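Local coordinates for glycosyl hydrolases family 2, sugar binding domain protein (Bacteroides uniformis str. 3978 T3 ii, PDB 6D1P), which probably hydrolyses O-glycosidic bonds as a family 2 beta-glucuronidase of a human gut bacterium, at residues R322-G327 / M567-S573. Sequence-based numbering, arbitrary orientation.
Sequences RLLLRG and MPRLTGS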
ATOM      1  N   ARG A 322     -34.622  40.738   4.837  1.00 32.61           N
ATOM      2  CA  ARG A 322     -34.625  39.329   5.189  1.00 32.62           C
ATOM      3  C   ARG A 322     -34.266  38.506   3.958  1.00 39.44           C
ATOM      4  O   ARG A 322     -34.781  38.750   2.861  1.00 31.79           O
ATOM      5  CB  ARG A 322     -35.993  38.916   5.721  1.00 30.92           C
ATOM      6  CG  ARG A 322     -36.063  37.474   6.196  1.00 37.43           C
ATOM      7  CD  ARG A 322     -36.470  36.507   5.078  1.00 33.17           C
ATOM      8  NE  ARG A 322     -36.427  35.117   5.524  1.00 30.25           N
ATOM      9  CZ  ARG A 322     -37.460  34.287   5.487  1.00 30.36           C
ATOM     10  NH1 ARG A 322     -38.617  34.709   5.011  1.00 35.93           N
ATOM     11  NH2 ARG A 322     -37.337  33.037   5.916  1.00 25.62           N
ATOM     12  N   LEU A 323     -33.372  37.532   4.140  1.00 37.39           N
ATOM     13  CA  LEU A 323     -32.879  36.710   3.037  1.00 30.32           C
ATOM     14  C   LEU A 323     -32.815  35.268   3.511  1.00 28.77           C
ATOM     15  O   LEU A 323     -32.077  34.950   4.450  1.00 29.67           O
ATOM     16  CB  LEU A 323     -31.508  37.192   2.556  1.00 29.10           C
ATOM     17  CG  LEU A 323     -30.803  36.359   1.479  1.00 35.74           C
ATOM     18  CD1 LEU A 323     -31.623  36.328   0.174  1.00 31.79           C
ATOM     19  CD2 LEU A 323     -29.391  36.885   1.231  1.00 28.36           C
ATOM     20  N   LEU A 324     -33.620  34.414   2.897  1.00 24.51           N
ATOM     21  CA  LEU A 324     -33.604  33.000   3.217  1.00 29.87           C
ATOM     22  C   LEU A 324     -32.353  32.374   2.603  1.00 29.06           C
ATOM     23  O   LEU A 324     -32.207  32.332   1.383  1.00 26.18           O
ATOM     24  CB  LEU A 324     -34.874  32.325   2.720  1.00 32.04           C
ATOM     25  CG  LEU A 324     -34.986  30.992   3.466  1.00 35.41           C
ATOM     26  CD1 LEU A 324     -36.423  30.714   3.843  1.00 34.86           C
ATOM     27  CD2 LEU A 324     -34.407  29.849   2.642  1.00 31.26           C
ATOM     28  N   LEU A 325     -31.444  31.906   3.452  1.00 25.71           N
ATOM     29  CA  LEU A 325     -30.207  31.303   2.978  1.00 30.70           C
ATOM     30  C   LEU A 325     -30.512  29.992   2.257  1.00 23.96           C
ATOM     31  O   LEU A 325     -31.151  29.091   2.813  1.00 21.95           O
ATOM     32  CB  LEU A 325     -29.243  31.089   4.147  1.00 26.25           C
ATOM     33  CG  LEU A 325     -28.889  32.424   4.815  1.00 28.51           C
ATOM     34  CD1 LEU A 325     -28.135  32.198   6.110  1.00 29.31           C
ATOM     35  CD2 LEU A 325     -28.089  33.327   3.892  1.00 23.81           C
ATOM     36  N   ARG A 326     -30.098  29.907   1.004  1.00 25.31           N
ATOM     37  CA  ARG A 326     -30.300  28.708   0.197  1.00 26.10           C
ATOM     38  C   ARG A 326     -28.920  28.060   0.096  1.00 27.56           C
ATOM     39  O   ARG A 326     -28.098  28.426  -0.747  1.00 30.39           O
ATOM     40  CB  ARG A 326     -30.917  29.061  -1.157  1.00 29.99           C
ATOM     41  CG  ARG A 326     -32.093  30.078  -1.040  1.00 29.80           C
ATOM     42  CD  ARG A 326     -32.814  30.399  -2.394  1.00 35.34           C
ATOM     43  NE  ARG A 326     -31.934  30.900  -3.474  1.00 37.44           N
ATOM     44  CZ  ARG A 326     -31.673  32.190  -3.753  1.00 42.65           C
ATOM     45  NH1 ARG A 326     -32.213  33.176  -3.031  1.00 38.29           N
ATOM     46  NH2 ARG A 326     -30.851  32.498  -4.762  1.00 35.23           N
ATOM     47  N   GLY A 327     -28.643  27.128   1.003  1.00 25.71           N
ATOM     48  CA  GLY A 327     -27.286  26.631   1.131  1.00 24.06           C
ATOM     49  C   GLY A 327     -27.026  25.204   0.702  1.00 22.03           C
ATOM     50  O   GLY A 327     -27.936  24.370   0.666  1.00 22.76           O
ATOM     51  N   MET A 567     -41.996  29.780   5.917  1.00 32.98           N
ATOM     52  CA  MET A 567     -41.305  29.863   7.209  1.00 29.86           C
ATOM     53  C   MET A 567     -40.590  31.197   7.319  1.00 34.16           C
ATOM     54  O   MET A 567     -39.388  31.298   7.027  1.00 29.02           O
ATOM     55  CB  MET A 567     -40.312  28.726   7.392  1.00 29.44           C
ATOM     56  CG  MET A 567     -40.910  27.347   7.329  1.00 31.52           C
ATOM     57  SD  MET A 567     -39.639  26.133   7.712  1.00 45.87           S
ATOM     58  CE  MET A 567     -40.469  24.632   7.252  1.00 33.60           C
ATOM     59  N   PRO A 568     -41.297  32.241   7.760  1.00 25.61           N
ATOM     60  CA  PRO A 568     -40.677  33.567   7.859  1.00 27.16           C
ATOM     61  C   PRO A 568     -39.609  33.681   8.936  1.00 29.11           C
ATOM     62  O   PRO A 568     -38.760  34.573   8.832  1.00 32.05           O
ATOM     63  CB  PRO A 568     -41.873  34.490   8.164  1.00 29.09           C
ATOM     64  CG  PRO A 568     -42.892  33.604   8.788  1.00 24.62           C
ATOM     65  CD  PRO A 568     -42.720  32.255   8.130  1.00 32.33           C
ATOM     66  N   ARG A 569     -39.614  32.848   9.977  1.00 29.70           N
ATOM     67  CA  ARG A 569     -38.539  32.975  10.965  1.00 34.50           C
ATOM     68  C   ARG A 569     -37.232  32.308  10.557  1.00 32.84           C
ATOM     69  O   ARG A 569     -36.216  32.557  11.217  1.00 33.50           O
ATOM     70  CB  ARG A 569     -38.932  32.370  12.306  1.00 39.52           C
ATOM     71  CG  ARG A 569     -40.086  33.032  12.995  1.00 41.55           C
ATOM     72  CD  ARG A 569     -40.943  31.927  13.549  1.00 42.06           C
ATOM     73  NE  ARG A 569     -40.547  31.498  14.883  1.00 39.59           N
ATOM     74  CZ  ARG A 569     -40.650  30.248  15.319  1.00 38.62           C
ATOM     75  NH1 ARG A 569     -41.090  29.293  14.509  1.00 40.58           N
ATOM     76  NH2 ARG A 569     -40.295  29.952  16.556  1.00 33.58           N
ATOM     77  N   LEU A 570     -37.232  31.468   9.516  1.00 29.72           N
ATOM     78  CA  LEU A 570     -36.080  30.619   9.194  1.00 27.56           C
ATOM     79  C   LEU A 570     -34.950  31.451   8.602  1.00 23.96           C
ATOM     80  O   LEU A 570     -35.106  32.048   7.540  1.00 29.01           O
ATOM     81  CB  LEU A 570     -36.491  29.508   8.221  1.00 25.14           C
ATOM     82  CG  LEU A 570     -35.443  28.461   7.777  1.00 30.55           C
ATOM     83  CD1 LEU A 570     -34.883  27.715   8.981  1.00 22.27           C
ATOM     84  CD2 LEU A 570     -36.047  27.480   6.781  1.00 20.61           C
ATOM     85  N   THR A 571     -33.809  31.501   9.279  1.00 26.15           N
ATOM     86  CA  THR A 571     -32.636  32.073   8.633  1.00 27.45           C
ATOM     87  C   THR A 571     -32.351  31.364   7.307  1.00 30.08           C
ATOM     88  O   THR A 571     -32.164  32.012   6.269  1.00 27.24           O
ATOM     89  CB  THR A 571     -31.427  31.999   9.568  1.00 30.37           C
ATOM     90  OG1 THR A 571     -31.190  30.641   9.950  1.00 25.94           O
ATOM     91  CG2 THR A 571     -31.683  32.829  10.809  1.00 29.40           C
ATOM     92  N   GLY A 572     -32.355  30.035   7.315  1.00 29.56           N
ATOM     93  CA  GLY A 572     -32.093  29.279   6.107  1.00 29.10           C
ATOM     94  C   GLY A 572     -31.542  27.901   6.425  1.00 30.00           C
ATOM     95  O   GLY A 572     -31.544  27.454   7.575  1.00 24.78           O
ATOM     96  N   SER A 573     -31.067  27.233   5.375  1.00 24.51           N
ATOM     97  CA  SER A 573     -30.480  25.918   5.571  1.00 23.10           C
ATOM     98  C   SER A 573     -29.384  25.670   4.545  1.00 29.41           C
ATOM     99  O   SER A 573     -29.236  26.408   3.564  1.00 25.74           O
ATOM    100  CB  SER A 573     -31.528  24.825   5.472  1.00 19.68           C
ATOM    101  OG  SER A 573     -31.954  24.724   4.131  1.00 21.68           O
TER
HETATM  102  O   HOH W   1     -33.806  34.590   6.637  1.00 26.56           O
HETATM  103  O   HOH W   2     -32.448  27.035   2.353  1.00 29.05           O
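Arg322 reaches from near the start of strand 321-329 into the type I turn Met567–Leu570 and bridges the carbonyls of Met567 and Leu570. CB leads toward the turn, and with CG anti to the backbone N (chi1 -176°) and a bend at chi2 (-90°), CG and CD carry the guanidinium across to it. NE donates to a water 2.9 Å away that in turn donates to Leu570 O. CZ lies under Pro568 O, which sits over the centre of the guanidinium face, and NH1 passes 3.7 Å from Pro568 CA. NH2 makes two bonds of 2.9 Å: one to Leu570 O, nearly in the guanidinium plane and on a carbonyl lone pair, the other to Met567 O, more tilted and more bent (N-H...O 144°). Met567 O also accepts Leu570 N, the turn's own bond. A leucine in place of Arg322 would probably leave the carbonyls of Met567 and Leu570 without this shared donor and the turn less firmly fixed to the strand.

Farther along, the backbones pair in parallel: Leu325 N donates to Thr571 O (2.9 Å), Ser573 N returns to Leu325 O, and Gly327 N meets Ser573 O weakly. Gly572 packs so closely beside Leu325 that a side chain on it would run into Leu325 CB.

This pairing joins the first and last strands of the TIM barrel, 321-329 and 572-574, closing the ring. In the ring 360-362 follows 321-329 and 510-511 lies beside 572-574, while 316-318 pairs antiparallel with 321-329. Helix 550-564 packs on Leu324 and Leu570, and helix 494-503 on Met567.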